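Iron-sulfur cluster co-chaperone protein HscB (Homo sapiens, PDB 3BVO) acts as a J-type co-chaperone in mitochondrial iron-sulfur cluster assembly, working with ISCU and HSPA9 and required for loading clusters into the succinate dehydrogenase subunit SDHB. Local coordinates at residues A[44-49]-A[101-106]; A[23-28]-A[38-43]. One frame throughout, in Å; residues are numbered along the deposited sequence.

Contact 1 of 2, residues A[44-49]-A[101-106]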
loop_
_atom_site.group_PDB
_atom_site.type_symbol
_atom_site.label_atom_id
_atom_site.label_comp_id
_atom_site.label_asym_id
_atom_site.label_seq_id
_atom_site.Cartn_x
_atom_site.Cartn_y
_atom_site.Cartn_z
ATOM N N ASP A 44 -11.865 5.262 -0.059
ATOM C CA ASP A 44 -10.428 5.059 -0.195
ATOM C C ASP A 44 -9.926 4.064 0.858
ATOM O O ASP A 44 -10.657 3.704 1.795
ATOM C CB ASP A 44 -9.669 6.395 -0.149
ATOM C CG ASP A 44 -9.452 6.923 1.277
ATOM O OD1 ASP A 44 -8.997 6.148 2.155
ATOM O OD2 ASP A 44 -9.694 8.136 1.513
ATOM N N TYR A 45 -8.679 3.628 0.711
ATOM C CA TYR A 45 -8.096 2.653 1.619
ATOM C C TYR A 45 -7.879 3.166 3.052
ATOM O O TYR A 45 -8.053 2.418 4.011
ATOM C CB TYR A 45 -6.786 2.122 1.042
ATOM C CG TYR A 45 -6.918 1.196 -0.162
ATOM C CD1 TYR A 45 -8.081 0.457 -0.394
ATOM C CD2 TYR A 45 -5.850 1.023 -1.035
ATOM C CE1 TYR A 45 -8.171 -0.399 -1.465
ATOM C CE2 TYR A 45 -5.934 0.181 -2.102
ATOM C CZ TYR A 45 -7.090 -0.532 -2.321
ATOM O OH TYR A 45 -7.155 -1.379 -3.409
ATOM N N PHE A 46 -7.504 4.430 3.208
ATOM C CA PHE A 46 -7.284 4.968 4.543
ATOM C C PHE A 46 -8.572 4.957 5.354
ATOM O O PHE A 46 -8.567 4.695 6.562
ATOM C CB PHE A 46 -6.699 6.374 4.463
ATOM C CG PHE A 46 -5.292 6.404 3.939
ATOM C CD1 PHE A 46 -4.218 6.102 4.781
ATOM C CD2 PHE A 46 -5.040 6.718 2.606
ATOM C CE1 PHE A 46 -2.921 6.110 4.303
ATOM C CE2 PHE A 46 -3.743 6.727 2.122
ATOM C CZ PHE A 46 -2.680 6.418 2.966
ATOM N N SER A 47 -9.675 5.242 4.670
ATOM C CA SER A 47 -10.986 5.236 5.287
ATOM C C SER A 47 -11.363 3.815 5.669
ATOM O O SER A 47 -11.788 3.556 6.804
ATOM C CB SER A 47 -12.027 5.828 4.336
ATOM O OG SER A 47 -13.339 5.505 4.764
ATOM N N LEU A 48 -11.194 2.900 4.718
ATOM C CA LEU A 48 -11.549 1.502 4.931
ATOM C C LEU A 48 -10.724 0.914 6.050
ATOM O O LEU A 48 -11.184 0.049 6.758
ATOM C CB LEU A 48 -11.379 0.672 3.649
ATOM C CG LEU A 48 -11.678 -0.835 3.698
ATOM C CD1 LEU A 48 -13.123 -1.102 3.984
ATOM C CD2 LEU A 48 -11.286 -1.516 2.417
HETATM N N MSE A 49 -9.505 1.397 6.218
HETATM C CA MSE A 49 -8.653 0.891 7.272
HETATM C C MSE A 49 -8.737 1.758 8.505
HETATM O O MSE A 49 -7.971 1.575 9.451
HETATM C CB MSE A 49 -7.220 0.762 6.774
HETATM C CG MSE A 49 -7.042 -0.419 5.811
HETATM SE SE MSE A 49 -7.370 -2.158 6.688
HETATM C CE MSE A 49 -8.434 -2.956 5.284
ATOM N N LYS A 101 -2.543 -4.664 2.465
ATOM C CA LYS A 101 -1.240 -4.790 1.798
ATOM C C LYS A 101 -0.701 -3.423 1.348
ATOM O O LYS A 101 0.449 -3.089 1.630
ATOM C CB LYS A 101 -1.305 -5.768 0.609
ATOM C CG LYS A 101 -1.906 -7.141 0.950
ATOM C CD LYS A 101 -1.482 -8.259 -0.013
ATOM C CE LYS A 101 -0.068 -8.795 0.320
ATOM N NZ LYS A 101 0.254 -10.113 -0.338
ATOM N N THR A 102 -1.550 -2.636 0.684
ATOM C CA THR A 102 -1.188 -1.318 0.189
ATOM C C THR A 102 -0.684 -0.384 1.296
ATOM O O THR A 102 0.356 0.269 1.148
ATOM C CB THR A 102 -2.379 -0.650 -0.503
ATOM O OG1 THR A 102 -2.893 -1.527 -1.503
ATOM C CG2 THR A 102 -1.983 0.680 -1.143
ATOM N N LEU A 103 -1.417 -0.304 2.398
ATOM C CA LEU A 103 -1.038 0.631 3.447
ATOM C C LEU A 103 0.121 0.137 4.320
ATOM O O LEU A 103 0.835 0.959 4.907
ATOM C CB LEU A 103 -2.233 0.991 4.325
ATOM C CG LEU A 103 -3.464 1.586 3.661
ATOM C CD1 LEU A 103 -4.421 2.014 4.748
ATOM C CD2 LEU A 103 -3.094 2.751 2.788
ATOM N N LEU A 104 0.302 -1.185 4.399
ATOM C CA LEU A 104 1.336 -1.786 5.256
ATOM C C LEU A 104 2.727 -1.436 4.774
ATOM O O LEU A 104 3.581 -1.078 5.573
ATOM C CB LEU A 104 1.191 -3.304 5.312
ATOM C CG LEU A 104 1.983 -4.094 6.365
ATOM C CD1 LEU A 104 1.569 -3.732 7.790
ATOM C CD2 LEU A 104 1.818 -5.603 6.125
ATOM N N ALA A 105 2.938 -1.534 3.462
ATOM C CA ALA A 105 4.225 -1.220 2.839
ATOM C C ALA A 105 4.388 0.277 2.643
ATOM O O ALA A 105 3.641 0.883 1.859
ATOM C CB ALA A 105 4.357 -1.940 1.490
ATOM N N PRO A 106 5.394 0.882 3.301
ATOM C CA PRO A 106 5.625 2.322 3.114
ATOM C C PRO A 106 5.635 2.727 1.638
ATOM O O PRO A 106 5.065 3.753 1.292
ATOM C CB PRO A 106 7.006 2.546 3.729
ATOM C CG PRO A 106 7.148 1.482 4.729
ATOM C CD PRO A 106 6.391 0.282 4.199
#

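Contact 2 of 2, residues A[23-28]-A[38-43]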
loop_
_atom_site.group_PDB
_atom_site.type_symbol
_atom_site.label_atom_id
_atom_site.label_comp_id
_atom_site.label_asym_id
_atom_site.label_seq_id
_atom_site.Cartn_x
_atom_site.Cartn_y
_atom_site.Cartn_z
ATOM N N GLY A 23 -24.640 9.839 6.093
ATOM C CA GLY A 23 -23.972 9.933 7.387
ATOM C C GLY A 23 -22.604 9.283 7.362
ATOM O O GLY A 23 -21.933 9.286 6.329
ATOM N N ARG A 24 -22.195 8.714 8.496
ATOM C CA ARG A 24 -20.835 8.181 8.644
ATOM C C ARG A 24 -20.596 6.820 7.986
ATOM O O ARG A 24 -21.539 6.089 7.659
ATOM C CB ARG A 24 -20.360 8.214 10.107
ATOM C CG ARG A 24 -19.652 9.523 10.498
ATOM C CD ARG A 24 -18.315 9.687 9.764
ATOM N NE ARG A 24 -17.733 11.018 9.949
ATOM C CZ ARG A 24 -16.648 11.475 9.317
ATOM N NH1 ARG A 24 -16.000 10.717 8.440
ATOM N NH2 ARG A 24 -16.211 12.704 9.562
ATOM N N GLU A 25 -19.317 6.491 7.828
ATOM C CA GLU A 25 -18.857 5.669 6.708
ATOM C C GLU A 25 -19.187 4.173 6.694
ATOM O O GLU A 25 -19.700 3.689 5.691
ATOM C CB GLU A 25 -17.356 5.889 6.466
ATOM C CG GLU A 25 -16.921 5.693 5.011
ATOM C CD GLU A 25 -16.883 6.992 4.214
ATOM O OE1 GLU A 25 -16.532 8.045 4.795
ATOM O OE2 GLU A 25 -17.184 6.959 2.999
ATOM N N ASP A 26 -18.887 3.448 7.774
ATOM C CA ASP A 26 -18.930 1.971 7.757
ATOM C C ASP A 26 -20.300 1.369 7.418
ATOM O O ASP A 26 -21.024 0.936 8.309
ATOM C CB ASP A 26 -18.427 1.394 9.088
ATOM C CG ASP A 26 -16.921 1.173 9.117
ATOM O OD1 ASP A 26 -16.239 1.382 8.095
ATOM O OD2 ASP A 26 -16.415 0.777 10.185
ATOM N N ARG A 27 -20.635 1.325 6.130
ATOM C CA ARG A 27 -21.937 0.834 5.677
ATOM C C ARG A 27 -21.847 -0.617 5.234
ATOM O O ARG A 27 -22.162 -0.958 4.088
ATOM C CB ARG A 27 -22.478 1.691 4.531
ATOM C CG ARG A 27 -22.630 3.153 4.848
ATOM C CD ARG A 27 -22.354 3.985 3.611
ATOM N NE ARG A 27 -21.603 5.191 3.947
ATOM C CZ ARG A 27 -22.146 6.307 4.426
ATOM N NH1 ARG A 27 -23.460 6.386 4.622
ATOM N NH2 ARG A 27 -21.374 7.349 4.707
ATOM N N PHE A 28 -21.423 -1.477 6.150
ATOM C CA PHE A 28 -21.313 -2.894 5.847
ATOM C C PHE A 28 -22.663 -3.613 5.865
ATOM O O PHE A 28 -22.969 -4.389 4.964
ATOM C CB PHE A 28 -20.335 -3.578 6.805
ATOM C CG PHE A 28 -18.928 -3.066 6.710
ATOM C CD1 PHE A 28 -18.227 -3.125 5.511
ATOM C CD2 PHE A 28 -18.295 -2.549 7.830
ATOM C CE1 PHE A 28 -16.923 -2.652 5.427
ATOM C CE2 PHE A 28 -16.987 -2.068 7.758
ATOM C CZ PHE A 28 -16.301 -2.123 6.552
ATOM N N ALA A 38 -23.312 -3.987 -0.838
ATOM C CA ALA A 38 -22.281 -3.822 -1.854
ATOM C C ALA A 38 -21.222 -2.828 -1.353
ATOM O O ALA A 38 -21.552 -1.820 -0.737
ATOM C CB ALA A 38 -22.894 -3.362 -3.153
ATOM N N PRO A 39 -19.938 -3.129 -1.580
ATOM C CA PRO A 39 -18.926 -2.216 -1.060
ATOM C C PRO A 39 -18.920 -0.890 -1.819
ATOM O O PRO A 39 -19.213 -0.860 -3.012
ATOM C CB PRO A 39 -17.618 -2.972 -1.287
ATOM C CG PRO A 39 -18.009 -4.380 -1.654
ATOM C CD PRO A 39 -19.339 -4.270 -2.294
ATOM N N ASP A 40 -18.613 0.194 -1.118
ATOM C CA ASP A 40 -18.552 1.509 -1.740
ATOM C C ASP A 40 -17.275 1.640 -2.579
ATOM O O ASP A 40 -16.163 1.609 -2.047
ATOM C CB ASP A 40 -18.648 2.617 -0.679
ATOM C CG ASP A 40 -18.457 4.013 -1.258
ATOM O OD1 ASP A 40 -18.425 4.182 -2.495
ATOM O OD2 ASP A 40 -18.330 4.962 -0.463
ATOM N N PRO A 41 -17.429 1.770 -3.905
ATOM C CA PRO A 41 -16.259 1.917 -4.770
ATOM C C PRO A 41 -15.467 3.187 -4.482
ATOM O O PRO A 41 -14.250 3.213 -4.692
ATOM C CB PRO A 41 -16.865 1.986 -6.171
ATOM C CG PRO A 41 -18.300 2.390 -5.959
ATOM C CD PRO A 41 -18.692 1.768 -4.666
ATOM N N THR A 42 -16.145 4.220 -3.988
ATOM C CA THR A 42 -15.515 5.524 -3.767
ATOM C C THR A 42 -14.685 5.611 -2.492
ATOM O O THR A 42 -13.878 6.532 -2.344
ATOM C CB THR A 42 -16.546 6.656 -3.719
ATOM O OG1 THR A 42 -17.410 6.459 -2.592
ATOM C CG2 THR A 42 -17.355 6.707 -5.007
ATOM N N ARG A 43 -14.895 4.667 -1.578
ATOM C CA ARG A 43 -14.204 4.647 -0.297
ATOM C C ARG A 43 -12.730 4.333 -0.478
ATOM O O ARG A 43 -12.379 3.262 -0.989
ATOM C CB ARG A 43 -14.836 3.612 0.624
ATOM C CG ARG A 43 -14.284 3.657 2.026
ATOM C CD ARG A 43 -15.138 2.885 3.008
ATOM N NE ARG A 43 -14.661 3.078 4.378
ATOM C CZ ARG A 43 -15.162 2.471 5.452
ATOM N NH1 ARG A 43 -14.644 2.717 6.654
ATOM N NH2 ARG A 43 -16.175 1.615 5.326
#

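Contact 1 of 2, residues A[44-49]-A[101-106]
The Phe46 ring takes the CD2 methyl of Leu103 over one face: CD2 stands 3.8 Å from the Phe46 ring centroid and 19° off the ring normal, a CH-pi contact displaced toward the rim at CE1 and CZ. The ring of Tyr45 meets Thr102 differently, at an oblique approach, with Tyr45 CE2 3.5 Å from Thr102 OG1 and Tyr45 CD2 3.9 Å from Thr102 CG2; the two side chains cross at about a right angle. That hydroxyl has its polar partner in its own helix, the carbonyl of Asp98, while the Tyr45 ring also stacks with Tyr112. Leu103 carries the centre of the contact with both branches. Its CD2 lies chiefly over Phe46 and also meets Tyr45 CB, whereas Leu103 CD1 turns mainly to selenomethionine Met49, 3.7 Å from its CB, and to the carbonyl oxygen of Tyr45.

Both segments belong to the J domain, and the contact seats the short helix 45-48 against the C-terminal end of the long helix 83-104. Leu62 of helix 59-73 touches both Leu103 and Met49, placing these apolar side chains between the helices. Phe46 CG sits anti to the carbonyl carbon (chi1 -69°), a torsion that swings the ring round to Leu103 although the CB itself does not point there. At the start of the short helix Asp44 is the N-cap: its OD1 accepts from Ser47 N at 2.8 Å, on the syn side but with the N-H tilted 34° out of the carboxylate plane, and its OD2 is salt-bridged to Arg53.

Contact 2 of 2, residues A[23-28]-A[38-43]
The tetracysteine zinc-binding region contributes segment 23-28, which meets the loop 38-43 through a salt bridge between Asp26 and Arg43. The guanidinium comes end-on, with both terminal nitrogens directed at one carboxylate oxygen: Arg43 NH1 lies 2.5 Å and Arg43 NH2 2.8 Å from Asp26 OD1. That oxygen is within 5° of the guanidinium plane, yet the two planar groups are turned 49° apart; Asp26 OD1 receives NH2 on its anti lone pair, away from the other oxygen, and NH1 nearly along its C-O axis. Arg43 reaches this position with CG anti to the backbone N (chi1 -173°) and the chain extended from CG to NE.

Over one face of the guanidinium lies the Glu25 methylene, CG being 3.5 Å from Arg43 NE, while Phe28 CZ approaches Arg43 NH2 obliquely at 3.9 Å. The same segment leads on to Cys30, a zinc ligand, so the bridge fastens part of the tetracysteine region to the loop leading into helix 45-48. Asp40 OD1 accepts from Thr42 N at 2.7 Å, the N-H coming from above the carboxylate plane, an Asx turn within the type I turn from Asp40 to Arg43. Arg65 of helix 59-73 pairs with Asp26 OD2, giving the carboxylate a second cationic partner.

How the contacts relate
From the N terminus, the chain passes through segment 23-28, goes round the loop carrying Cys30 and Cys33, and returns at 38-43, where contact 2 closes that short loop. Segment 44-49 follows directly, and contact 1 closes a much longer, mainly helical loop when the chain arrives at 101-106. The two closures are therefore in series, neither enclosing nor crossing the other, with centres about 15 Å apart. They meet where Ser47 OG lies 3.6 Å from Glu25 CG and Leu48 CD1 lies 4.2 Å from Phe28 CZ. Together they tie the zinc-binding region through helix 45-48 to the end of helix 83-104, with Arg65 of helix 59-73 touching both contacts.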